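Long-range contacts in uncharacterized protein VP0806 (Vibrio parahaemolyticus, PDB 2R5S), which is of unknown function but carries, in this C-terminal piece, a tetratricopeptide-repeat region of a thioredoxin domain-containing protein, to which protein-disulfide reductase activity is tentatively assigned: residues A[6-10]-A[31-36]; A[39-44]-A[70-75]; A[51-56]-A[81-85]; A[87-91]-A[120-124]; A[150-155]-A[167-171]. All blocks are in the same frame, centred on the assembly; numbering follows the deposited sequence.

Contact 1: A[6-10]-A[31-36]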
# COMPACT_ATOMS: atom_id res chain seq x y z
N ASP A 6 0.28 -4.48 -27.67
CA ASP A 6 1.40 -4.31 -26.69
C ASP A 6 2.18 -3.02 -26.98
O ASP A 6 2.40 -2.21 -26.10
CB ASP A 6 2.32 -5.54 -26.70
CG ASP A 6 1.76 -6.73 -25.86
OD1 ASP A 6 2.28 -7.87 -25.99
OD2 ASP A 6 0.81 -6.55 -25.06
N GLU A 7 2.51 -2.81 -28.25
CA GLU A 7 3.31 -1.67 -28.76
C GLU A 7 2.90 -0.25 -28.29
O GLU A 7 3.77 0.57 -27.92
CB GLU A 7 3.31 -1.74 -30.30
CG GLU A 7 3.62 -0.41 -31.02
CD GLU A 7 3.57 -0.52 -32.53
OE1 GLU A 7 4.58 -0.16 -33.18
OE2 GLU A 7 2.52 -0.95 -33.07
N GLN A 8 1.59 0.01 -28.36
CA GLN A 8 0.94 1.27 -27.99
C GLN A 8 0.66 1.32 -26.50
O GLN A 8 0.93 2.34 -25.84
CB GLN A 8 -0.40 1.38 -28.72
CG GLN A 8 -0.72 2.75 -29.23
CD GLN A 8 0.12 3.09 -30.43
OE1 GLN A 8 1.25 3.57 -30.30
NE2 GLN A 8 -0.42 2.84 -31.61
N LEU A 9 0.08 0.22 -25.98
CA LEU A 9 -0.04 -0.01 -24.54
C LEU A 9 1.20 0.43 -23.80
O LEU A 9 1.11 1.15 -22.81
CB LEU A 9 -0.33 -1.49 -24.24
CG LEU A 9 -1.76 -1.96 -24.49
CD1 LEU A 9 -1.90 -3.40 -24.03
CD2 LEU A 9 -2.79 -1.05 -23.79
N LEU A 10 2.36 0.00 -24.30
CA LEU A 10 3.65 0.37 -23.72
C LEU A 10 3.86 1.87 -23.70
O LEU A 10 4.50 2.35 -22.78
CB LEU A 10 4.83 -0.31 -24.43
CG LEU A 10 5.13 -1.77 -24.04
CD1 LEU A 10 6.44 -2.22 -24.64
CD2 LEU A 10 5.23 -1.87 -22.57
N THR A 31 -2.42 -5.68 -18.12
CA THR A 31 -3.09 -6.11 -19.34
C THR A 31 -2.15 -6.54 -20.46
O THR A 31 -2.63 -7.11 -21.43
CB THR A 31 -4.11 -5.06 -19.92
OG1 THR A 31 -3.42 -4.16 -20.81
CG2 THR A 31 -4.81 -4.30 -18.80
N LEU A 32 -0.84 -6.28 -20.36
CA LEU A 32 0.12 -6.77 -21.37
C LEU A 32 0.22 -8.31 -21.34
O LEU A 32 -0.21 -8.97 -20.37
CB LEU A 32 1.52 -6.16 -21.19
CG LEU A 32 1.67 -4.64 -20.98
CD1 LEU A 32 2.92 -4.34 -20.25
CD2 LEU A 32 1.64 -3.83 -22.23
N SER A 33 0.79 -8.89 -22.40
CA SER A 33 1.13 -10.32 -22.40
C SER A 33 1.99 -10.66 -21.15
O SER A 33 2.64 -9.74 -20.58
CB SER A 33 1.90 -10.66 -23.68
OG SER A 33 2.84 -9.60 -23.99
N ASP A 34 2.01 -11.93 -20.74
CA ASP A 34 2.85 -12.31 -19.59
C ASP A 34 4.31 -12.17 -19.95
O ASP A 34 5.09 -11.61 -19.17
CB ASP A 34 2.64 -13.73 -19.16
CG ASP A 34 1.22 -14.01 -18.70
OD1 ASP A 34 0.78 -15.18 -18.97
OD2 ASP A 34 0.57 -13.10 -18.09
N GLU A 35 4.67 -12.68 -21.13
CA GLU A 35 5.98 -12.41 -21.71
C GLU A 35 6.39 -10.91 -21.52
O GLU A 35 7.45 -10.64 -20.96
CB GLU A 35 6.04 -12.80 -23.19
CG GLU A 35 5.71 -14.29 -23.51
CD GLU A 35 4.28 -14.49 -24.04
OE1 GLU A 35 3.55 -13.47 -24.21
OE2 GLU A 35 3.89 -15.65 -24.30
N LEU A 36 5.57 -9.96 -21.97
CA LEU A 36 5.98 -8.54 -21.92
C LEU A 36 5.96 -8.05 -20.49
O LEU A 36 6.82 -7.24 -20.07
CB LEU A 36 5.14 -7.67 -22.86
CG LEU A 36 5.60 -6.20 -23.04
CD1 LEU A 36 7.06 -6.08 -23.48
CD2 LEU A 36 4.72 -5.43 -23.99
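Asp6 reaches from the start of the modelled chain to the loop before helix 34-37, and each part of its side chain meets something different. CB lies 3.6 Å from Leu36 CD2, the two side chains running antiparallel alongside one another. With CG set beside the backbone N (chi1 -80°), the carboxylate is carried on to Ser33. There OD1 accepts a hydrogen bond of 2.7 Å from Ser33 OG, on its syn side but 32° out of the carboxylate plane, while OD2 rests against Leu32 CA. Ser33 is the N-cap of helix 34-37: its OG also takes a weak bond from Leu36 N, so one hydroxyl joins the helix start to the N-terminal segment.

Beside this polar pair four leucines close up. Leu10 and Leu36 meet tip to tip, Leu10 CG being 3.7 Å from Leu36 CD2. Leu32 sends CD2 to within 3.7 Å of Leu9 CB, and Leu9 CD1 touches Thr31 OG1, a hydroxyl already bonded to the carbonyl of Val28. Leu10 and Leu32 both go on to Val42 of helix 40-52. The arrangement is a capped helix start laid over a small leucine cluster, at the N-terminal edge of an all-helical array consistent with the tetratricopeptide-repeat assignment that covers segment 31-36.

Contact 2: A[39-44]-A[70-75]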
# COMPACT_ATOMS: atom_id res chain seq x y z
N ARG A 39 9.33 -8.63 -19.03
CA ARG A 39 10.49 -7.94 -19.59
C ARG A 39 11.10 -7.11 -18.47
O ARG A 39 10.38 -6.50 -17.69
CB ARG A 39 10.10 -7.08 -20.79
CG ARG A 39 11.14 -7.07 -21.88
CD ARG A 39 10.55 -6.34 -23.09
NE ARG A 39 10.67 -4.89 -22.97
CZ ARG A 39 10.36 -4.06 -23.96
NH1 ARG A 39 10.53 -2.73 -23.82
NH2 ARG A 39 9.89 -4.56 -25.10
N GLY A 40 12.41 -7.09 -18.35
CA GLY A 40 13.01 -6.51 -17.17
C GLY A 40 12.75 -5.00 -17.09
O GLY A 40 12.83 -4.45 -16.01
N ASP A 41 12.44 -4.32 -18.19
CA ASP A 41 12.22 -2.83 -18.10
C ASP A 41 10.78 -2.59 -17.62
O ASP A 41 10.52 -1.64 -16.92
CB ASP A 41 12.51 -2.07 -19.41
CG ASP A 41 11.73 -2.60 -20.64
OD1 ASP A 41 11.26 -3.74 -20.66
OD2 ASP A 41 11.61 -1.87 -21.63
N VAL A 42 9.87 -3.55 -17.91
CA VAL A 42 8.47 -3.42 -17.53
C VAL A 42 8.36 -3.68 -16.05
O VAL A 42 7.67 -2.93 -15.34
CB VAL A 42 7.49 -4.26 -18.39
CG1 VAL A 42 6.07 -4.11 -17.89
CG2 VAL A 42 7.49 -3.74 -19.80
N LYS A 43 9.10 -4.68 -15.56
CA LYS A 43 9.32 -4.87 -14.14
C LYS A 43 9.79 -3.69 -13.38
O LYS A 43 9.26 -3.40 -12.35
CB LYS A 43 10.32 -6.02 -13.86
CG LYS A 43 9.70 -7.39 -14.17
CD LYS A 43 10.76 -8.49 -13.81
CE LYS A 43 10.13 -9.89 -13.79
NZ LYS A 43 11.28 -10.86 -13.53
N LEU A 44 10.79 -3.00 -13.85
CA LEU A 44 11.20 -1.79 -13.14
C LEU A 44 10.03 -0.81 -13.05
O LEU A 44 9.64 -0.43 -11.99
CB LEU A 44 12.41 -1.13 -13.84
CG LEU A 44 13.85 -1.61 -13.62
CD1 LEU A 44 13.99 -2.65 -12.50
CD2 LEU A 44 14.56 -2.02 -14.89
N TYR A 70 19.67 -5.93 -15.82
CA TYR A 70 18.73 -4.82 -15.60
C TYR A 70 18.89 -4.03 -14.32
O TYR A 70 18.13 -3.07 -14.09
CB TYR A 70 17.31 -5.30 -15.69
CG TYR A 70 16.80 -5.57 -17.09
CD1 TYR A 70 16.49 -4.51 -17.96
CD2 TYR A 70 16.65 -6.88 -17.55
CE1 TYR A 70 16.03 -4.74 -19.24
CE2 TYR A 70 16.17 -7.13 -18.82
CZ TYR A 70 15.84 -6.05 -19.64
OH TYR A 70 15.35 -6.31 -20.89
N GLN A 71 19.86 -4.45 -13.50
CA GLN A 71 20.22 -3.81 -12.23
C GLN A 71 20.88 -2.48 -12.47
O GLN A 71 22.06 -2.22 -12.20
CB GLN A 71 21.00 -4.74 -11.29
CG GLN A 71 20.00 -5.81 -10.69
CD GLN A 71 20.66 -6.85 -9.81
OE1 GLN A 71 21.82 -6.69 -9.39
NE2 GLN A 71 19.93 -7.94 -9.55
N ASP A 72 19.99 -1.66 -12.97
CA ASP A 72 20.11 -0.33 -13.46
C ASP A 72 20.35 0.71 -12.41
O ASP A 72 20.16 0.49 -11.21
CB ASP A 72 18.66 0.00 -13.88
CG ASP A 72 18.59 0.62 -15.17
OD1 ASP A 72 19.66 0.83 -15.78
OD2 ASP A 72 17.46 0.88 -15.59
N ASN A 73 20.60 1.90 -12.92
CA ASN A 73 20.58 3.10 -12.11
C ASN A 73 19.20 3.27 -11.49
O ASN A 73 19.05 3.65 -10.33
CB ASN A 73 20.86 4.32 -13.00
CG ASN A 73 21.85 5.28 -12.40
OD1 ASN A 73 22.58 5.96 -13.13
ND2 ASN A 73 21.92 5.34 -11.07
N SER A 74 18.17 2.98 -12.25
CA SER A 74 16.86 3.22 -11.75
C SER A 74 16.54 2.11 -10.71
O SER A 74 16.01 2.40 -9.67
CB SER A 74 15.85 3.31 -12.89
OG SER A 74 15.78 2.10 -13.61
N TYR A 75 16.94 0.88 -10.96
CA TYR A 75 16.77 -0.24 -10.03
C TYR A 75 17.48 0.09 -8.72
O TYR A 75 16.86 0.02 -7.67
CB TYR A 75 17.41 -1.47 -10.63
CG TYR A 75 17.64 -2.61 -9.66
CD1 TYR A 75 16.63 -3.53 -9.36
CD2 TYR A 75 18.86 -2.77 -9.04
CE1 TYR A 75 16.85 -4.56 -8.44
CE2 TYR A 75 19.08 -3.77 -8.16
CZ TYR A 75 18.07 -4.68 -7.88
OH TYR A 75 18.35 -5.71 -6.98
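Aromatic contact comes first: the Tyr70 ring lies flat on the opening turn of helix 40-52, with Gly40 beneath it. Gly40 CA stands 3.6 Å from the centroid of the Tyr70 ring and 11° off the ring normal, a CH-pi contact over the middle of the face. The same face also covers Asp41 N, 3.8 Å from Tyr70 CE1. Because Gly40 has no side chain, the ring can settle directly on the backbone, and Gly40 CA and Tyr70 CA are 6.2 Å apart.

Apolar contact is the work of Leu44, one turn further along. Its two methyls part: CD1 goes to Tyr75 CB at 4.1 Å and lies at the edge of the Tyr75 ring, near its plane, whereas CD2 approaches Tyr70 O at 3.8 Å. CG of Leu44 turns beside its own backbone N (chi1 -82°), which directs the branch into the bend between Tyr70 and Tyr75.

No hydrogen bond crosses between the segments; the nearby polar bonds are local. Arg39 grips Asp41 side-on in a two-pronged salt bridge, NE to OD1 and NH1 to OD2, both at 2.6 Å and nearly straight, with both carboxylate oxygens close to the guanidinium plane. In segment 70-75, Ser74 OG donates to Asp72 OD2 from above the carboxylate plane, at 2.9 Å.

Helices 40-52 and 73-88 thus meet near their N-terminal ends. Helix 56-63 adjoins them, Leu62 touching Lys43 and Leu63 touching Tyr75, while Ile66 in the following loop packs on both Leu44 and Tyr75.

Contact 3: A[51-56]-A[81-85]. With EDO (1,2-ethanediol), chain E.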
# COMPACT_ATOMS: atom_id res chain seq x y z
N LEU A 51 5.75 1.05 -5.43
CA LEU A 51 6.33 1.84 -4.42
C LEU A 51 5.66 3.20 -4.32
O LEU A 51 5.51 3.73 -3.22
CB LEU A 51 7.79 2.02 -4.78
CG LEU A 51 8.81 2.08 -3.68
CD1 LEU A 51 9.28 0.67 -3.54
CD2 LEU A 51 9.94 3.00 -4.16
N GLU A 52 5.28 3.82 -5.45
CA GLU A 52 4.65 5.13 -5.39
C GLU A 52 3.24 4.99 -4.82
O GLU A 52 2.63 5.97 -4.40
CB GLU A 52 4.55 5.74 -6.78
CG GLU A 52 5.87 6.09 -7.42
CD GLU A 52 6.70 7.04 -6.55
OE1 GLU A 52 7.70 6.59 -5.88
OE2 GLU A 52 6.32 8.20 -6.51
N THR A 53 2.72 3.76 -4.86
CA THR A 53 1.37 3.50 -4.35
C THR A 53 1.41 2.83 -2.99
O THR A 53 0.36 2.45 -2.44
CB THR A 53 0.57 2.68 -5.30
OG1 THR A 53 1.27 1.44 -5.53
CG2 THR A 53 0.32 3.49 -6.61
N LYS A 54 2.62 2.70 -2.46
CA LYS A 54 2.86 2.37 -1.06
C LYS A 54 2.61 0.91 -0.78
O LYS A 54 2.25 0.50 0.33
CB LYS A 54 2.13 3.36 -0.13
CG LYS A 54 2.50 4.84 -0.48
CD LYS A 54 2.43 5.79 0.70
CE LYS A 54 3.51 5.48 1.75
NZ LYS A 54 3.09 5.88 3.16
N GLN A 55 2.83 0.11 -1.81
CA GLN A 55 2.70 -1.34 -1.72
C GLN A 55 4.10 -1.90 -1.65
O GLN A 55 4.56 -2.42 -2.63
CB GLN A 55 1.99 -1.86 -2.95
CG GLN A 55 0.73 -1.06 -3.33
CD GLN A 55 -0.13 -1.77 -4.35
OE1 GLN A 55 -0.82 -2.73 -4.04
NE2 GLN A 55 -0.08 -1.29 -5.59
N PHE A 56 4.78 -1.74 -0.51
CA PHE A 56 6.25 -1.94 -0.36
C PHE A 56 6.66 -3.40 -0.40
O PHE A 56 7.69 -3.77 -0.92
CB PHE A 56 6.74 -1.32 0.95
CG PHE A 56 6.56 0.18 1.03
CD1 PHE A 56 6.86 0.99 -0.04
CD2 PHE A 56 6.14 0.78 2.20
CE1 PHE A 56 6.71 2.35 0.04
CE2 PHE A 56 5.98 2.15 2.26
CZ PHE A 56 6.26 2.91 1.18
N LYS A 81 15.24 3.35 -2.15
CA LYS A 81 13.94 3.88 -1.69
C LYS A 81 13.21 2.89 -0.79
O LYS A 81 12.69 3.30 0.24
CB LYS A 81 13.06 4.32 -2.84
CG LYS A 81 13.49 5.79 -3.39
CD LYS A 81 12.62 6.10 -4.66
CE LYS A 81 12.69 7.54 -4.92
NZ LYS A 81 11.55 7.83 -5.89
N LEU A 82 13.22 1.61 -1.18
CA LEU A 82 12.54 0.59 -0.40
C LEU A 82 13.22 0.46 0.93
O LEU A 82 12.59 0.29 1.93
CB LEU A 82 12.53 -0.74 -1.17
CG LEU A 82 11.72 -1.89 -0.58
CD1 LEU A 82 10.22 -1.42 -0.58
CD2 LEU A 82 11.90 -3.21 -1.34
N GLU A 83 14.54 0.55 0.97
CA GLU A 83 15.27 0.42 2.23
C GLU A 83 15.04 1.60 3.15
O GLU A 83 14.79 1.42 4.32
CB GLU A 83 16.74 0.21 1.98
CG GLU A 83 17.54 0.20 3.31
CD GLU A 83 17.18 -1.04 4.24
OE1 GLU A 83 17.24 -0.89 5.50
OE2 GLU A 83 16.86 -2.16 3.72
N LEU A 84 15.09 2.84 2.65
CA LEU A 84 14.66 3.96 3.48
C LEU A 84 13.18 3.83 3.97
O LEU A 84 12.91 4.08 5.12
CB LEU A 84 14.87 5.22 2.68
CG LEU A 84 16.30 5.57 2.35
CD1 LEU A 84 16.24 6.78 1.45
CD2 LEU A 84 17.07 5.87 3.65
N HIS A 85 12.23 3.40 3.12
CA HIS A 85 10.83 3.33 3.56
C HIS A 85 10.70 2.32 4.69
O HIS A 85 9.95 2.54 5.66
CB HIS A 85 9.85 2.95 2.41
CG HIS A 85 9.57 4.09 1.48
ND1 HIS A 85 9.13 5.32 1.94
CD2 HIS A 85 9.73 4.22 0.14
CE1 HIS A 85 9.02 6.16 0.92
NE2 HIS A 85 9.39 5.52 -0.18
C1 EDO E . 7.79 5.67 4.73
O1 EDO E . 7.76 4.40 5.44
C2 EDO E . 7.84 6.81 5.73
O2 EDO E . 7.09 7.95 5.32
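Helix 40-52 ends here in a Schellman motif, with Lys54 at positive phi as its C-prime residue, and the chain turns at once into helix 56-63, bringing Phe56 CA to 6.8 Å from Leu82 CA on helix 73-88. Such a tight helix-turn-helix fits the tetratricopeptide-repeat family assigned to this part of the chain.

Two aromatic rings make the main contact. Phe56 and His85 form an offset stack, centroids 4.6 Å apart and planes 15° from parallel. The overlap is partial: Phe56 CZ sits over the histidine face, 3.5 Å from His85 CG, while His85 CB makes a CH-pi contact with the phenylalanine face. Lys54 CA lies over the opposite face of Phe56, toward its rim.

Beside the stack, Leu82 CD1 wedges between Leu51 CD1, at 3.7 Å, and Phe56 CB, at 3.8 Å. The other methyl of Leu51, CD2, rests on Lys81 CB at 3.6 Å. Lys81 then runs out extended toward Glu52, whose chain bends at chi2 (-56°) to face it. Glu52 OE1 and Lys81 NZ stop 4.0 Å apart, an attraction of charges too long for a salt bridge.

Contact 4: A[87-91]-A[120-124]. With EDO (1,2-ethanediol), chain E.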
# COMPACT_ATOMS: atom_id res chain seq x y z
N GLN A 87 12.93 1.24 6.86
CA GLN A 87 13.48 1.72 8.13
C GLN A 87 12.48 2.67 8.79
O GLN A 87 12.29 2.62 10.00
CB GLN A 87 14.83 2.43 7.96
CG GLN A 87 15.82 1.68 7.14
CD GLN A 87 17.28 2.14 7.31
OE1 GLN A 87 17.60 3.31 7.66
NE2 GLN A 87 18.18 1.20 7.03
N ALA A 88 11.83 3.52 8.00
CA ALA A 88 10.90 4.51 8.54
C ALA A 88 9.65 3.89 9.18
O ALA A 88 8.95 4.55 9.95
CB ALA A 88 10.52 5.54 7.47
N ALA A 89 9.39 2.62 8.85
CA ALA A 89 8.21 1.90 9.32
C ALA A 89 8.39 1.30 10.73
O ALA A 89 7.41 0.91 11.36
CB ALA A 89 7.82 0.82 8.31
N GLU A 90 9.61 1.23 11.24
CA GLU A 90 9.82 0.90 12.66
C GLU A 90 10.41 2.09 13.43
O GLU A 90 11.59 2.11 13.73
CB GLU A 90 10.78 -0.30 12.84
CG GLU A 90 10.14 -1.63 13.24
CD GLU A 90 10.24 -2.66 12.12
OE1 GLU A 90 9.38 -2.62 11.20
OE2 GLU A 90 11.19 -3.50 12.16
N SER A 91 9.58 3.07 13.74
CA SER A 91 10.02 4.22 14.54
C SER A 91 9.82 4.05 16.08
O SER A 91 9.00 3.21 16.52
CB SER A 91 9.36 5.49 14.01
OG SER A 91 7.99 5.48 14.26
N GLN A 120 0.83 6.27 7.58
CA GLN A 120 1.75 7.27 7.12
C GLN A 120 3.06 6.66 6.67
O GLN A 120 3.78 7.28 5.93
CB GLN A 120 1.92 8.40 8.15
CG GLN A 120 0.55 9.03 8.42
CD GLN A 120 0.53 10.54 8.70
OE1 GLN A 120 1.43 11.11 9.34
NE2 GLN A 120 -0.58 11.18 8.29
N VAL A 121 3.35 5.44 7.13
CA VAL A 121 4.59 4.73 6.75
C VAL A 121 4.32 3.46 5.88
O VAL A 121 5.21 2.61 5.71
CB VAL A 121 5.44 4.35 7.97
CG1 VAL A 121 5.97 5.58 8.72
CG2 VAL A 121 4.68 3.40 8.88
N GLY A 122 3.10 3.33 5.35
CA GLY A 122 2.81 2.23 4.43
C GLY A 122 2.57 0.94 5.18
O GLY A 122 2.58 -0.12 4.59
N ARG A 123 2.33 1.02 6.50
CA ARG A 123 1.92 -0.16 7.27
C ARG A 123 0.38 -0.29 7.24
O ARG A 123 -0.28 -0.37 8.29
CB ARG A 123 2.51 -0.13 8.70
CG ARG A 123 3.95 -0.55 8.72
CD ARG A 123 4.56 -0.31 10.08
NE ARG A 123 4.16 -1.34 11.04
CZ ARG A 123 4.70 -1.46 12.25
NH1 ARG A 123 4.27 -2.42 13.04
NH2 ARG A 123 5.65 -0.63 12.64
N ASP A 124 -0.19 -0.33 6.02
CA ASP A 124 -1.63 -0.19 5.83
C ASP A 124 -2.37 -1.43 6.10
O ASP A 124 -3.50 -1.34 6.50
CB ASP A 124 -1.98 0.30 4.43
CG ASP A 124 -1.34 1.63 4.13
OD1 ASP A 124 -1.53 2.57 4.93
OD2 ASP A 124 -0.63 1.71 3.10
C1 EDO E . 7.79 5.67 4.73
O1 EDO E . 7.76 4.40 5.44
C2 EDO E . 7.84 6.81 5.73
O2 EDO E . 7.09 7.95 5.32
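Val121 and Arg123 project from the turn after helix 108-120 and take hold of Ala89 at neighbouring points. The valine spreads its methyls: CG1 turns to the carbonyl of Ala88, 3.4 Å from its O, and CG2 lies against Ala89, 3.9 Å from CA. Arg123 comes alongside the alanine methyl, with its CD 3.9 Å from Ala89 CB, and then bends at chi3 (78°), which swings the guanidinium round to the backbone carbonyl. Its NH2 donates to Ala89 O at 2.7 Å, nearly along the C=O axis (163°), but the bond is bent at the hydrogen (145°) and the oxygen lies somewhat out of the guanidinium plane.

Both segments fall in the second tetratricopeptide-repeat range: residues 87-91 span the end of helix 73-88 and the link to helix 92-103, while helix 108-120 is joined to helix 124-135 by the other segment. Gly122, at positive phi, is the C-prime residue of the Schellman motif that ends helix 108-120, and across this turn Val121 and Arg123 both point at segment 87-91.

The arginine's other nitrogens are taken up in salt bridges, NE with Glu126 and NH1 with Glu98, which should hold the guanidinium against rotation. Glu90 adds only a distant charge, its OE1 being 4.5 Å from Arg123 NH2 and well out of the guanidinium plane. An ethanediol, probably from the crystallisation liquor, fits in beside the valine, its C2 3.4 Å from Ala88 CB.

Contact 5: A[150-155]-A[167-171]. With EDO (1,2-ethanediol), chain D.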
# COMPACT_ATOMS: atom_id res chain seq x y z
N PHE A 150 -10.86 4.26 9.05
CA PHE A 150 -10.81 3.12 8.11
C PHE A 150 -11.10 3.58 6.65
O PHE A 150 -10.34 3.27 5.74
CB PHE A 150 -11.84 2.11 8.58
CG PHE A 150 -11.77 0.80 7.94
CD1 PHE A 150 -10.94 -0.20 8.46
CD2 PHE A 150 -12.59 0.51 6.84
CE1 PHE A 150 -10.92 -1.51 7.87
CE2 PHE A 150 -12.56 -0.78 6.26
CZ PHE A 150 -11.74 -1.77 6.78
N MSE A 151 -12.15 4.38 6.47
CA MSE A 151 -12.59 4.83 5.16
C MSE A 151 -11.63 5.83 4.48
O MSE A 151 -11.48 5.81 3.26
CB MSE A 151 -13.97 5.45 5.28
CG MSE A 151 -15.10 4.48 5.72
SE MSE A 151 -15.97 3.45 4.34
CE MSE A 151 -16.95 4.77 3.34
N ASP A 152 -11.04 6.74 5.26
CA ASP A 152 -10.03 7.65 4.69
C ASP A 152 -8.78 6.82 4.29
O ASP A 152 -8.18 7.07 3.26
CB ASP A 152 -9.62 8.76 5.68
CG ASP A 152 -10.81 9.62 6.18
OD1 ASP A 152 -11.82 9.83 5.47
OD2 ASP A 152 -10.69 10.11 7.34
N ILE A 153 -8.43 5.81 5.08
CA ILE A 153 -7.27 4.96 4.72
C ILE A 153 -7.54 4.26 3.37
O ILE A 153 -6.69 4.24 2.50
CB ILE A 153 -6.84 3.99 5.88
CG1 ILE A 153 -6.02 4.69 6.99
CG2 ILE A 153 -5.94 2.83 5.38
CD1 ILE A 153 -6.52 6.10 7.41
N LEU A 154 -8.75 3.77 3.17
CA LEU A 154 -9.07 3.01 1.94
C LEU A 154 -9.01 3.89 0.70
O LEU A 154 -8.46 3.50 -0.34
CB LEU A 154 -10.46 2.36 2.01
CG LEU A 154 -10.66 1.17 2.97
CD1 LEU A 154 -12.12 0.75 2.91
CD2 LEU A 154 -9.78 -0.06 2.63
N SER A 155 -9.62 5.08 0.81
CA SER A 155 -9.68 5.96 -0.31
C SER A 155 -8.30 6.51 -0.54
O SER A 155 -7.85 6.63 -1.69
CB SER A 155 -10.76 7.04 -0.13
OG SER A 155 -10.30 8.16 0.60
N TYR A 167 -10.13 -5.14 2.40
CA TYR A 167 -10.85 -4.48 3.47
C TYR A 167 -12.10 -3.74 3.05
O TYR A 167 -13.06 -3.73 3.81
CB TYR A 167 -9.88 -3.62 4.27
CG TYR A 167 -8.96 -4.52 5.07
CD1 TYR A 167 -9.30 -4.97 6.34
CD2 TYR A 167 -7.75 -4.98 4.51
CE1 TYR A 167 -8.48 -5.78 7.02
CE2 TYR A 167 -6.92 -5.79 5.22
CZ TYR A 167 -7.28 -6.18 6.47
OH TYR A 167 -6.48 -7.03 7.17
N ARG A 168 -12.11 -3.14 1.86
CA ARG A 168 -13.38 -2.65 1.30
C ARG A 168 -14.44 -3.74 1.30
O ARG A 168 -15.57 -3.49 1.71
CB ARG A 168 -13.21 -2.19 -0.15
CG ARG A 168 -12.54 -0.90 -0.24
CD ARG A 168 -12.62 -0.25 -1.61
NE ARG A 168 -11.72 0.92 -1.61
CZ ARG A 168 -10.52 0.97 -2.20
NH1 ARG A 168 -10.07 -0.09 -2.88
NH2 ARG A 168 -9.78 2.11 -2.14
N ARG A 169 -14.09 -4.93 0.79
CA ARG A 169 -15.00 -6.07 0.72
C ARG A 169 -15.39 -6.50 2.11
O ARG A 169 -16.55 -6.82 2.36
CB ARG A 169 -14.32 -7.26 0.02
CG ARG A 169 -14.46 -7.24 -1.47
CD ARG A 169 -13.98 -8.58 -2.06
NE ARG A 169 -12.65 -8.49 -2.64
CZ ARG A 169 -11.53 -9.00 -2.11
NH1 ARG A 169 -11.56 -9.68 -0.96
NH2 ARG A 169 -10.39 -8.83 -2.75
N GLN A 170 -14.40 -6.57 3.00
CA GLN A 170 -14.66 -6.88 4.38
C GLN A 170 -15.72 -5.99 4.95
O GLN A 170 -16.83 -6.46 5.24
CB GLN A 170 -13.36 -6.90 5.21
CG GLN A 170 -12.76 -8.30 5.05
CD GLN A 170 -11.50 -8.61 5.81
OE1 GLN A 170 -10.76 -9.46 5.38
NE2 GLN A 170 -11.28 -7.97 6.94
N LEU A 171 -15.42 -4.70 5.03
CA LEU A 171 -16.34 -3.69 5.53
C LEU A 171 -17.70 -3.75 4.85
O LEU A 171 -18.72 -3.73 5.49
CB LEU A 171 -15.72 -2.26 5.37
CG LEU A 171 -16.72 -1.13 5.75
CD1 LEU A 171 -16.88 -1.25 7.27
CD2 LEU A 171 -16.33 0.28 5.39
C1 EDO D . -18.50 -8.47 0.02
O1 EDO D . -17.89 -7.22 0.35
C2 EDO D . -19.55 -8.89 1.05
O2 EDO D . -20.89 -8.75 0.57
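Phe150 and Leu154, one turn apart on helix 145-157, project as two bumps against helix 162-174. The two helices form a roughly antiparallel pair, the short segments crossing at -145° with their axes 11.1 Å apart, consistent with the helical hairpins from which tetratricopeptide-repeat arrays are built.

The Phe150 ring enters between Tyr167 and Leu171, residues a turn apart on the opposing helix. Its CZ touches Tyr167 CB at 3.6 Å and its CE2 touches Leu171 CB, also at 3.6 Å, so the far end of the ring fills the dip between two side-chain bases. The Phe150 CG lies anti to the backbone N (chi1 -169°), which sends the ring toward helix 162-174. Leu154 packs next to it, over the backbone where Tyr167 passes to Arg168. Its CD2 lies 3.9 Å from Tyr167 CB, and its CD1 lies 3.6 Å from Arg168 CG, against the aliphatic part of an arginine running past in the opposite direction.

On the outer side, Met151, a selenomethionine, curls over Leu171, its chain bent at both chi2 and chi3, and lays SE 3.4 Å from Leu171 CD2. On the inner side, Leu131 and Leu135 of helix 124-135 pack on Phe150, and the Tyr167 hydroxyl leaves the interface to bond Glu129. Arg168 extends from CG to NE along Leu154 and brings NH2 to 2.6 Å from Leu154 O, but at too poor an angle for a hydrogen bond; that nitrogen bonds instead to the carbonyl O of Gly158.

How the contacts relate
Contacts 2 and 3 join the same two helices, 40-52 and 73-88, contact 2 near their N-terminal ends and contact 3 toward their C-terminal ends, and contact 4 takes up helix 73-88 where it runs out. Contact 1 abuts contact 2 through Val42; contact 3 abuts contact 4, with Phe56 lying against Val121 and Gly122 and one ethanediol touching both. Contacts 1 and 4 lie at the surface and are the two with a hydrogen bond between their segments, one from a capping serine, one from an arginine. Contacts 2, 3 and 5 are partly buried and rely on rings and leucines. Contact 5, about 31 Å from contact 1 between centres, has the most buried residues, four of seven.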